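Local coordinates for HAT1-interacting factor 1 (Saccharomyces cerevisiae, PDB 4NQ0), which binds histones H3-H4 and H2A-H2B as a homodimeric chaperone of the nuclear HAT-B acetyltransferase complex and takes part in chromatin assembly and telomere silencing, at residues 167-172 / 255-260; 212-217 / 237-242; 230-235 / 263-268; 303-308 / 335-340. All coordinates share one frame; numbering follows the deposited sequence.

In the fold
The four contacts follow the alpha-helical TPR array from its middle toward its C-terminal end. Contacts 2 and 3 share helix 229-248 and lie close, their centres about 10 Å apart; Asp237 of contact 2 takes a hydrogen bond from the hydroxyl of Tyr266 in contact 3. Helix 252-266 carries one side of both contact 1 and contact 3, whose centres are about 15 Å apart. Contact 1 brings in the loop segment 167-172, part of the region important for histone binding, and reaches contact 4 through Arg304, whose NH1 lies 2.9 Å from Leu170 O. Contact 4 is the outlying one, its centre about 28 Å from that of contact 2.

Contact 1. Residues 167-172 / 255-260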
# COMPACT_ATOMS: atom_id res chain seq x y z
N LEU A 167 -5.63 16.16 9.96
CA LEU A 167 -7.05 16.42 9.69
C LEU A 167 -7.30 16.98 8.29
O LEU A 167 -8.25 16.56 7.62
CB LEU A 167 -7.61 17.38 10.74
CG LEU A 167 -8.37 16.77 11.92
CD1 LEU A 167 -7.92 15.35 12.22
CD2 LEU A 167 -8.25 17.63 13.15
N HIS A 168 -6.46 17.92 7.86
CA HIS A 168 -6.64 18.58 6.57
C HIS A 168 -6.52 17.62 5.39
O HIS A 168 -7.05 17.89 4.32
CB HIS A 168 -5.68 19.77 6.40
CG HIS A 168 -4.23 19.41 6.40
ND1 HIS A 168 -3.41 19.67 7.48
CD2 HIS A 168 -3.44 18.83 5.46
CE1 HIS A 168 -2.18 19.26 7.20
NE2 HIS A 168 -2.17 18.74 5.99
N GLU A 169 -5.83 16.49 5.59
CA GLU A 169 -5.67 15.49 4.54
C GLU A 169 -6.99 14.86 4.07
O GLU A 169 -7.11 14.42 2.92
CB GLU A 169 -4.69 14.40 5.00
CG GLU A 169 -3.28 14.94 5.06
CD GLU A 169 -2.26 14.00 5.68
OE1 GLU A 169 -2.62 12.91 6.17
OE2 GLU A 169 -1.07 14.38 5.68
N LEU A 170 -7.98 14.82 4.96
CA LEU A 170 -9.31 14.31 4.63
C LEU A 170 -10.12 15.24 3.71
O LEU A 170 -11.07 14.80 3.07
CB LEU A 170 -10.11 14.07 5.92
CG LEU A 170 -9.60 13.00 6.89
CD1 LEU A 170 -10.42 13.06 8.17
CD2 LEU A 170 -9.67 11.61 6.29
N ALA A 171 -9.76 16.52 3.67
CA ALA A 171 -10.45 17.50 2.83
C ALA A 171 -9.76 17.66 1.49
O ALA A 171 -10.21 18.45 0.67
CB ALA A 171 -10.53 18.85 3.55
N ASN A 172 -8.67 16.92 1.26
CA ASN A 172 -7.94 16.94 0.00
C ASN A 172 -8.36 15.78 -0.92
O ASN A 172 -8.36 14.62 -0.51
CB ASN A 172 -6.43 16.86 0.27
CG ASN A 172 -5.63 16.62 -1.00
OD1 ASN A 172 -5.88 17.25 -2.02
ND2 ASN A 172 -4.69 15.70 -0.94
N ALA A 255 -2.44 4.23 8.88
CA ALA A 255 -3.17 3.53 7.83
C ALA A 255 -3.89 4.50 6.92
O ALA A 255 -3.70 4.47 5.70
CB ALA A 255 -4.18 2.54 8.42
N ILE A 256 -4.71 5.36 7.51
CA ILE A 256 -5.56 6.26 6.74
C ILE A 256 -4.68 7.17 5.89
O ILE A 256 -4.98 7.40 4.71
CB ILE A 256 -6.49 7.11 7.63
CG1 ILE A 256 -7.45 6.22 8.41
CG2 ILE A 256 -7.32 8.05 6.77
CD1 ILE A 256 -8.14 6.90 9.61
N HIS A 257 -3.59 7.65 6.47
CA HIS A 257 -2.66 8.50 5.75
C HIS A 257 -2.11 7.80 4.50
O HIS A 257 -1.99 8.41 3.44
CB HIS A 257 -1.53 8.96 6.67
CG HIS A 257 -0.36 9.52 5.93
ND1 HIS A 257 -0.37 10.77 5.35
CD2 HIS A 257 0.86 8.99 5.67
CE1 HIS A 257 0.80 10.99 4.77
NE2 HIS A 257 1.56 9.93 4.95
N HIS A 258 -1.78 6.52 4.62
CA HIS A 258 -1.27 5.76 3.47
C HIS A 258 -2.32 5.45 2.43
O HIS A 258 -2.04 5.53 1.23
CB HIS A 258 -0.51 4.52 3.93
CG HIS A 258 0.85 4.84 4.46
ND1 HIS A 258 1.32 4.35 5.66
CD2 HIS A 258 1.82 5.66 3.98
CE1 HIS A 258 2.53 4.83 5.88
NE2 HIS A 258 2.86 5.63 4.87
N TYR A 259 -3.52 5.10 2.86
CA TYR A 259 -4.65 4.94 1.92
C TYR A 259 -4.91 6.22 1.10
O TYR A 259 -5.18 6.17 -0.11
CB TYR A 259 -5.92 4.54 2.65
CG TYR A 259 -5.95 3.15 3.26
CD1 TYR A 259 -5.34 2.06 2.65
CD2 TYR A 259 -6.64 2.92 4.45
CE1 TYR A 259 -5.38 0.79 3.21
CE2 TYR A 259 -6.70 1.66 5.01
CZ TYR A 259 -6.08 0.59 4.39
OH TYR A 259 -6.15 -0.66 4.95
N LEU A 260 -4.84 7.36 1.77
CA LEU A 260 -4.95 8.65 1.09
C LEU A 260 -3.81 8.93 0.13
O LEU A 260 -4.03 9.59 -0.89
CB LEU A 260 -5.02 9.80 2.10
CG LEU A 260 -6.32 9.90 2.92
CD1 LEU A 260 -6.10 10.87 4.05
CD2 LEU A 260 -7.50 10.32 2.06
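Glu169 and His257 join the long interruption of the TPR array, the loop between helices 61-77 and 202-218, to the flank of helix 252-266. Segment 167-172 lies in the region found important for binding H3-H4 and H2A-H2B; residues 167-170 have helical backbone angles, and Glu169 and Leu170 face the helix. Followed outward, the Glu169 side chain first rests its CB against Leu260 CD1 (3.9 Å). CG stands anti to the carbonyl carbon (chi1 -70°), and the chain then runs extended, carrying the carboxylate past Leu260 to the imidazole one turn earlier. At the tip, Glu169 OE1 accepts a hydrogen bond from His257 ND1 (3.2 Å, 159° at the hydrogen), while OE2 stays farther from the same nitrogen at 3.7 Å. A lysine in place of Glu169 would probably leave ND1 without its carboxylate acceptor and set a positive charge beside the imidazole. The rest of the contact is apolar: Leu170 CD2 lies 4.3 Å from Ile256 CG2 and equally far from Leu260 CD1. Arg304 of helix 298-316 touches Leu260 and hydrogen-bonds to the carbonyl of Leu170, extending the packing to another helix. In the His257-Glu169 bond the acceptor lies close to the ring plane, yet the nitrogen meets OE1 from above the carboxylate plane, 38° out of it.

Contact 2. Residues 212-217 / 237-242; sequences QALMLL and DVYILM
Leu214 reaches from segment 212-217 of helix 202-218 into the angle made by Val238, Tyr239 and Met242, and its two methyls do different work. Leu214 CG stands anti to the carbonyl carbon (chi1 -80°), which brings it within 3.8 Å of Val238 CG1. Leu214 CD2 sits over one face of the Tyr239 ring in a CH-pi contact, 4.1 Å from the centroid and somewhat toward the rim. Leu214 CD1 touches CE1 of the same ring and meets Met242 CE tip to tip; at 3.4 Å this last pair is tighter than usual van der Waals contact. The methionine attains it with a chain extended beyond CG, its terminal methyl directed at the leucine. Val238 divides its branches: CG1, anti to the backbone N (chi1 170°), serves Leu214, while CG2 packs on Leu217 CD1 at 3.7 Å and more loosely on Ala213 CB. The tyrosine hydroxyl is bound by Asp180. No hydrogen bond crosses between the segments, whose short axes run nearly antiparallel at 170° and 10.4 Å apart. Such apolar interlocking of neighbouring antiparallel helices is characteristic of the TPR solenoid, here joining predicted repeats 1 and 2.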
# COMPACT_ATOMS: atom_id res chain seq x y z
N GLN A 212 11.33 0.23 1.36
CA GLN A 212 12.34 -0.01 0.35
C GLN A 212 11.76 -0.31 -1.04
O GLN A 212 12.36 0.05 -2.04
CB GLN A 212 13.28 -1.13 0.81
CG GLN A 212 14.07 -0.75 2.07
CD GLN A 212 14.81 -1.91 2.67
OE1 GLN A 212 15.91 -2.23 2.22
NE2 GLN A 212 14.23 -2.54 3.69
N ALA A 213 10.60 -0.96 -1.10
CA ALA A 213 9.89 -1.08 -2.39
C ALA A 213 9.60 0.30 -2.99
O ALA A 213 9.82 0.53 -4.20
CB ALA A 213 8.62 -1.88 -2.25
N LEU A 214 9.12 1.21 -2.15
CA LEU A 214 8.81 2.58 -2.56
C LEU A 214 10.05 3.26 -3.08
O LEU A 214 10.03 3.91 -4.11
CB LEU A 214 8.30 3.41 -1.38
CG LEU A 214 6.85 3.29 -0.94
CD1 LEU A 214 6.65 4.13 0.32
CD2 LEU A 214 5.89 3.73 -2.05
N MET A 215 11.11 3.15 -2.30
CA MET A 215 12.41 3.70 -2.66
C MET A 215 12.80 3.27 -4.07
O MET A 215 13.18 4.10 -4.89
CB MET A 215 13.44 3.22 -1.62
CG MET A 215 14.91 3.37 -1.94
SD MET A 215 15.89 2.38 -0.76
CE MET A 215 15.33 3.04 0.82
N LEU A 216 12.66 1.98 -4.36
CA LEU A 216 13.07 1.43 -5.65
C LEU A 216 12.13 1.86 -6.79
O LEU A 216 12.60 2.32 -7.85
CB LEU A 216 13.16 -0.10 -5.56
CG LEU A 216 14.29 -0.61 -4.66
CD1 LEU A 216 14.12 -2.07 -4.26
CD2 LEU A 216 15.65 -0.39 -5.35
N LEU A 217 10.83 1.74 -6.57
CA LEU A 217 9.82 2.15 -7.55
C LEU A 217 9.88 3.65 -7.84
O LEU A 217 9.71 4.07 -8.99
CB LEU A 217 8.42 1.77 -7.06
CG LEU A 217 8.08 0.28 -7.00
CD1 LEU A 217 6.84 0.03 -6.15
CD2 LEU A 217 7.89 -0.28 -8.40
N ASP A 237 -0.28 0.85 -5.10
CA ASP A 237 -0.47 -0.51 -4.58
C ASP A 237 0.34 -0.74 -3.31
O ASP A 237 -0.14 -1.38 -2.37
CB ASP A 237 -0.07 -1.57 -5.64
CG ASP A 237 -1.08 -1.72 -6.76
OD1 ASP A 237 -2.24 -1.26 -6.62
OD2 ASP A 237 -0.72 -2.32 -7.79
N VAL A 238 1.56 -0.22 -3.28
CA VAL A 238 2.40 -0.37 -2.10
C VAL A 238 1.80 0.38 -0.91
O VAL A 238 1.81 -0.14 0.23
CB VAL A 238 3.84 0.10 -2.34
CG1 VAL A 238 4.63 0.17 -1.01
CG2 VAL A 238 4.52 -0.83 -3.34
N TYR A 239 1.27 1.57 -1.16
CA TYR A 239 0.67 2.37 -0.09
C TYR A 239 -0.57 1.68 0.48
O TYR A 239 -0.78 1.70 1.69
CB TYR A 239 0.36 3.81 -0.54
CG TYR A 239 1.55 4.75 -0.47
CD1 TYR A 239 2.28 4.90 0.70
CD2 TYR A 239 1.92 5.51 -1.57
CE1 TYR A 239 3.36 5.76 0.78
CE2 TYR A 239 3.00 6.37 -1.51
CZ TYR A 239 3.72 6.49 -0.34
OH TYR A 239 4.77 7.34 -0.30
N ILE A 240 -1.38 1.06 -0.38
CA ILE A 240 -2.52 0.27 0.08
C ILE A 240 -2.05 -0.87 0.99
O ILE A 240 -2.62 -1.09 2.07
CB ILE A 240 -3.37 -0.33 -1.08
CG1 ILE A 240 -4.05 0.77 -1.92
CG2 ILE A 240 -4.43 -1.29 -0.53
CD1 ILE A 240 -5.07 1.64 -1.17
N LEU A 241 -1.02 -1.59 0.58
CA LEU A 241 -0.48 -2.68 1.40
C LEU A 241 0.04 -2.15 2.74
O LEU A 241 -0.22 -2.74 3.78
CB LEU A 241 0.66 -3.41 0.68
CG LEU A 241 0.62 -4.94 0.59
CD1 LEU A 241 1.97 -5.43 -0.00
CD2 LEU A 241 0.33 -5.65 1.92
N MET A 242 0.80 -1.06 2.71
CA MET A 242 1.26 -0.42 3.93
C MET A 242 0.07 -0.10 4.84
O MET A 242 0.09 -0.40 6.02
CB MET A 242 2.02 0.86 3.63
CG MET A 242 3.41 0.64 3.11
SD MET A 242 4.18 2.23 2.85
CE MET A 242 5.87 1.73 2.56

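Contact 3. Residues 230-235 / 263-268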
# COMPACT_ATOMS: atom_id res chain seq x y z
N ASN A 230 3.26 2.92 -14.85
CA ASN A 230 3.46 1.66 -14.15
C ASN A 230 4.01 1.87 -12.74
O ASN A 230 3.53 1.24 -11.79
CB ASN A 230 4.42 0.75 -14.94
CG ASN A 230 4.59 -0.62 -14.31
OD1 ASN A 230 5.65 -0.94 -13.76
ND2 ASN A 230 3.54 -1.43 -14.37
N SER A 231 5.01 2.75 -12.61
CA SER A 231 5.63 3.04 -11.30
C SER A 231 4.63 3.66 -10.32
O SER A 231 4.47 3.19 -9.20
CB SER A 231 6.83 3.97 -11.48
OG SER A 231 7.98 3.26 -11.92
N ARG A 232 3.95 4.71 -10.78
CA ARG A 232 2.92 5.37 -9.97
C ARG A 232 1.77 4.45 -9.56
O ARG A 232 1.27 4.54 -8.44
CB ARG A 232 2.41 6.61 -10.70
CG ARG A 232 3.35 7.80 -10.55
CD ARG A 232 3.47 8.61 -11.82
NE ARG A 232 2.15 8.87 -12.38
CZ ARG A 232 1.86 8.93 -13.68
NH1 ARG A 232 2.78 8.74 -14.61
NH2 ARG A 232 0.61 9.17 -14.04
N LEU A 233 1.37 3.56 -10.46
CA LEU A 233 0.37 2.53 -10.14
C LEU A 233 0.88 1.63 -9.02
O LEU A 233 0.18 1.39 -8.04
CB LEU A 233 0.06 1.67 -11.38
CG LEU A 233 -0.78 0.40 -11.16
CD1 LEU A 233 -2.17 0.75 -10.66
CD2 LEU A 233 -0.87 -0.45 -12.43
N ARG A 234 2.10 1.13 -9.19
CA ARG A 234 2.69 0.20 -8.24
C ARG A 234 2.96 0.84 -6.90
O ARG A 234 2.84 0.20 -5.86
CB ARG A 234 3.98 -0.41 -8.82
CG ARG A 234 3.70 -1.36 -9.98
CD ARG A 234 4.65 -2.55 -9.98
NE ARG A 234 5.84 -2.29 -10.77
CZ ARG A 234 6.97 -3.00 -10.72
NH1 ARG A 234 7.09 -4.04 -9.90
NH2 ARG A 234 7.98 -2.65 -11.50
N ILE A 235 3.34 2.11 -6.93
CA ILE A 235 3.51 2.88 -5.70
C ILE A 235 2.19 2.97 -4.94
O ILE A 235 2.16 2.74 -3.73
CB ILE A 235 4.12 4.28 -5.97
CG1 ILE A 235 5.60 4.14 -6.33
CG2 ILE A 235 3.98 5.19 -4.74
CD1 ILE A 235 6.22 5.39 -6.90
N LEU A 263 -4.53 6.73 -2.91
CA LEU A 263 -5.59 7.38 -3.65
C LEU A 263 -5.03 8.52 -4.51
O LEU A 263 -5.36 8.62 -5.69
CB LEU A 263 -6.66 7.87 -2.68
CG LEU A 263 -8.00 8.40 -3.19
CD1 LEU A 263 -8.85 7.32 -3.88
CD2 LEU A 263 -8.77 8.99 -2.00
N GLY A 264 -4.18 9.35 -3.95
CA GLY A 264 -3.51 10.40 -4.73
C GLY A 264 -2.72 9.87 -5.92
O GLY A 264 -2.71 10.48 -6.99
N TYR A 265 -2.05 8.73 -5.75
CA TYR A 265 -1.26 8.14 -6.84
C TYR A 265 -2.16 7.60 -7.95
O TYR A 265 -1.89 7.80 -9.12
CB TYR A 265 -0.31 7.06 -6.32
CG TYR A 265 1.03 7.63 -5.89
CD1 TYR A 265 2.06 7.80 -6.81
CD2 TYR A 265 1.25 8.02 -4.58
CE1 TYR A 265 3.27 8.33 -6.44
CE2 TYR A 265 2.47 8.56 -4.20
CZ TYR A 265 3.47 8.71 -5.14
OH TYR A 265 4.68 9.23 -4.77
N TYR A 266 -3.24 6.93 -7.57
CA TYR A 266 -4.17 6.39 -8.56
C TYR A 266 -4.80 7.51 -9.38
O TYR A 266 -5.11 7.34 -10.55
CB TYR A 266 -5.26 5.56 -7.89
CG TYR A 266 -4.78 4.30 -7.19
CD1 TYR A 266 -3.80 3.50 -7.75
CD2 TYR A 266 -5.36 3.88 -6.01
CE1 TYR A 266 -3.37 2.33 -7.12
CE2 TYR A 266 -4.95 2.72 -5.38
CZ TYR A 266 -3.95 1.94 -5.95
OH TYR A 266 -3.54 0.77 -5.35
N LYS A 267 -4.97 8.68 -8.77
CA LYS A 267 -5.55 9.84 -9.46
C LYS A 267 -4.62 10.52 -10.47
O LYS A 267 -5.08 11.37 -11.23
CB LYS A 267 -6.06 10.85 -8.44
CG LYS A 267 -7.41 10.45 -7.86
CD LYS A 267 -7.76 11.35 -6.69
CE LYS A 267 -9.26 11.46 -6.47
NZ LYS A 267 -9.56 12.17 -5.18
N THR A 268 -3.34 10.17 -10.48
CA THR A 268 -2.44 10.64 -11.54
C THR A 268 -2.51 9.74 -12.77
O THR A 268 -1.89 10.03 -13.79
CB THR A 268 -0.98 10.67 -11.07
OG1 THR A 268 -0.51 9.32 -10.90
CG2 THR A 268 -0.83 11.46 -9.75
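Polar bonds between Arg232 and Thr268 fasten the outer end of this helix pair. Bends at chi2 and chi3 turn the guanidinium toward the threonine, where Arg232 NE donates to Thr268 OG1 (3.1 Å, 163°) with the oxygen lying in the guanidinium plane. NH2 adds weak bonds to Thr268 O and to OG1. The hydroxyl OG1 of Thr268 in turn donates to Tyr265 O at 2.7 Å, in the carbonyl plane, so that OG1 links the arginine to the backbone of Tyr265. Glu229 pairs with the same NH2 in a salt bridge. A leucine in place of Arg232 would probably leave Thr268 OG1 without its donor from the facing helix and Glu229 without its charge partner. A CH-pi contact comes next: Ile235 CG2, anti to the backbone N, is centred over one face of the Tyr265 ring, 3.5 Å from the centroid and 9° off the normal. The aliphatic CG of Arg232 lies at the edge of that ring, and Leu233 CD1 touches Tyr266 CE1 at 4.1 Å. Helices 229-248 and 252-266 thus meet as successive helices of the TPR array, with helix 202-218 packing against Ile235 and helix 273-290 against Leu233 and Tyr266.

Contact 4. Residues 303-308 / 335-340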
# COMPACT_ATOMS: atom_id res chain seq x y z
N LYS A 303 -18.14 14.11 6.95
CA LYS A 303 -17.88 14.71 5.63
C LYS A 303 -17.18 13.73 4.69
O LYS A 303 -17.50 13.69 3.50
CB LYS A 303 -17.04 15.98 5.75
CG LYS A 303 -17.75 17.12 6.45
CD LYS A 303 -16.92 18.41 6.50
CE LYS A 303 -17.58 19.41 7.47
NZ LYS A 303 -16.92 20.76 7.54
N ARG A 304 -16.23 12.96 5.21
CA ARG A 304 -15.50 11.99 4.37
C ARG A 304 -16.40 10.80 4.02
O ARG A 304 -16.39 10.33 2.88
CB ARG A 304 -14.22 11.48 5.04
CG ARG A 304 -13.33 10.65 4.12
CD ARG A 304 -12.51 11.54 3.20
NE ARG A 304 -11.90 10.81 2.08
CZ ARG A 304 -10.96 11.30 1.27
NH1 ARG A 304 -10.45 12.52 1.45
NH2 ARG A 304 -10.51 10.54 0.26
N PHE A 305 -17.16 10.31 5.00
CA PHE A 305 -18.09 9.23 4.72
C PHE A 305 -19.09 9.61 3.62
O PHE A 305 -19.35 8.82 2.72
CB PHE A 305 -18.88 8.82 5.97
CG PHE A 305 -18.04 8.24 7.08
CD1 PHE A 305 -16.88 7.54 6.82
CD2 PHE A 305 -18.46 8.35 8.40
CE1 PHE A 305 -16.14 7.01 7.82
CE2 PHE A 305 -17.71 7.82 9.42
CZ PHE A 305 -16.54 7.14 9.14
N LYS A 306 -19.65 10.81 3.69
CA LYS A 306 -20.64 11.24 2.72
C LYS A 306 -20.03 11.42 1.34
O LYS A 306 -20.68 11.16 0.33
CB LYS A 306 -21.31 12.53 3.17
CG LYS A 306 -22.30 12.32 4.30
CD LYS A 306 -22.71 13.64 4.93
CE LYS A 306 -23.74 13.43 6.03
NZ LYS A 306 -23.92 14.66 6.85
N HIS A 307 -18.80 11.89 1.30
CA HIS A 307 -18.06 11.97 0.06
C HIS A 307 -17.92 10.58 -0.59
O HIS A 307 -18.13 10.42 -1.78
CB HIS A 307 -16.68 12.58 0.32
CG HIS A 307 -15.70 12.36 -0.78
ND1 HIS A 307 -15.66 13.14 -1.91
CD2 HIS A 307 -14.73 11.42 -0.93
CE1 HIS A 307 -14.70 12.70 -2.71
NE2 HIS A 307 -14.12 11.66 -2.13
N ALA A 308 -17.57 9.58 0.21
CA ALA A 308 -17.33 8.25 -0.29
C ALA A 308 -18.65 7.60 -0.72
O ALA A 308 -18.71 6.94 -1.76
CB ALA A 308 -16.61 7.39 0.77
N ASP A 335 -23.43 2.35 7.58
CA ASP A 335 -23.24 1.98 8.99
C ASP A 335 -22.28 2.96 9.66
O ASP A 335 -22.52 3.41 10.78
CB ASP A 335 -22.70 0.56 9.15
CG ASP A 335 -23.58 -0.48 8.51
OD1 ASP A 335 -24.77 -0.21 8.26
OD2 ASP A 335 -23.06 -1.59 8.25
N ASP A 336 -21.20 3.31 8.96
CA ASP A 336 -20.22 4.25 9.51
C ASP A 336 -20.86 5.60 9.84
O ASP A 336 -20.62 6.17 10.91
CB ASP A 336 -19.04 4.43 8.55
CG ASP A 336 -18.31 3.13 8.25
OD1 ASP A 336 -18.39 2.19 9.06
OD2 ASP A 336 -17.66 3.04 7.19
N ILE A 337 -21.70 6.09 8.92
CA ILE A 337 -22.42 7.34 9.11
C ILE A 337 -23.34 7.23 10.33
O ILE A 337 -23.29 8.06 11.23
CB ILE A 337 -23.24 7.72 7.86
CG1 ILE A 337 -22.30 8.16 6.73
CG2 ILE A 337 -24.24 8.83 8.17
CD1 ILE A 337 -22.94 8.23 5.38
N ASP A 338 -24.16 6.18 10.35
CA ASP A 338 -25.05 5.92 11.50
C ASP A 338 -24.28 5.93 12.83
O ASP A 338 -24.65 6.65 13.74
CB ASP A 338 -25.77 4.59 11.34
CG ASP A 338 -26.69 4.56 10.13
OD1 ASP A 338 -27.00 3.45 9.67
OD2 ASP A 338 -27.08 5.65 9.63
N GLU A 339 -23.24 5.12 12.93
CA GLU A 339 -22.41 5.05 14.14
C GLU A 339 -21.98 6.44 14.64
O GLU A 339 -22.16 6.76 15.81
CB GLU A 339 -21.18 4.18 13.89
CG GLU A 339 -20.10 4.24 14.99
CD GLU A 339 -20.54 3.62 16.31
OE1 GLU A 339 -21.54 2.87 16.32
OE2 GLU A 339 -19.88 3.88 17.33
N VAL A 340 -21.44 7.26 13.75
CA VAL A 340 -20.98 8.59 14.14
C VAL A 340 -22.14 9.53 14.47
O VAL A 340 -22.10 10.24 15.49
CB VAL A 340 -20.07 9.20 13.05
CG1 VAL A 340 -19.72 10.65 13.38
CG2 VAL A 340 -18.81 8.37 12.91
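Helix segments 303-308 and 335-340 run antiparallel at 157°, their axes 9.7 Å apart at closest approach, with Phe305 facing Ile337 at the nearest alpha carbons. Phe305 carries most of the contact. Its CG lies anti to the carbonyl carbon (chi1 -64°), directing the ring across to the other helix, where the CB of Asp336 is centred over one face in a CH-pi contact, 3.7 Å from the centroid of the Phe305 ring and 11° off its normal. At the ring edge, in plane, Val340 CG2 approaches Phe305 CE2 to 3.7 Å, so the phenyl group is touched on a face and on an edge by residues one helical turn apart. These are helices 298-316 and 323-344, the last two of the alpha-helical array; the first lies within predicted TPR 3, and the second follows as the C-terminal helix, packing on the side of the repeat where Phe305 projects. Nearer the backbone, Ile337 CG1 packs on Phe305 CB at 3.6 Å, and the terminal CD1 of Ile337 continues to the aliphatic CG of Lys306, 4.3 Å away at the exposed margin. While Asp336 gives its CB to the ring, its carboxylate is engaged beyond the pair: OD1 forms a salt bridge with Arg291. Cys287 of helix 273-290 also touches Phe305, bringing a third helix to the aromatic side chain.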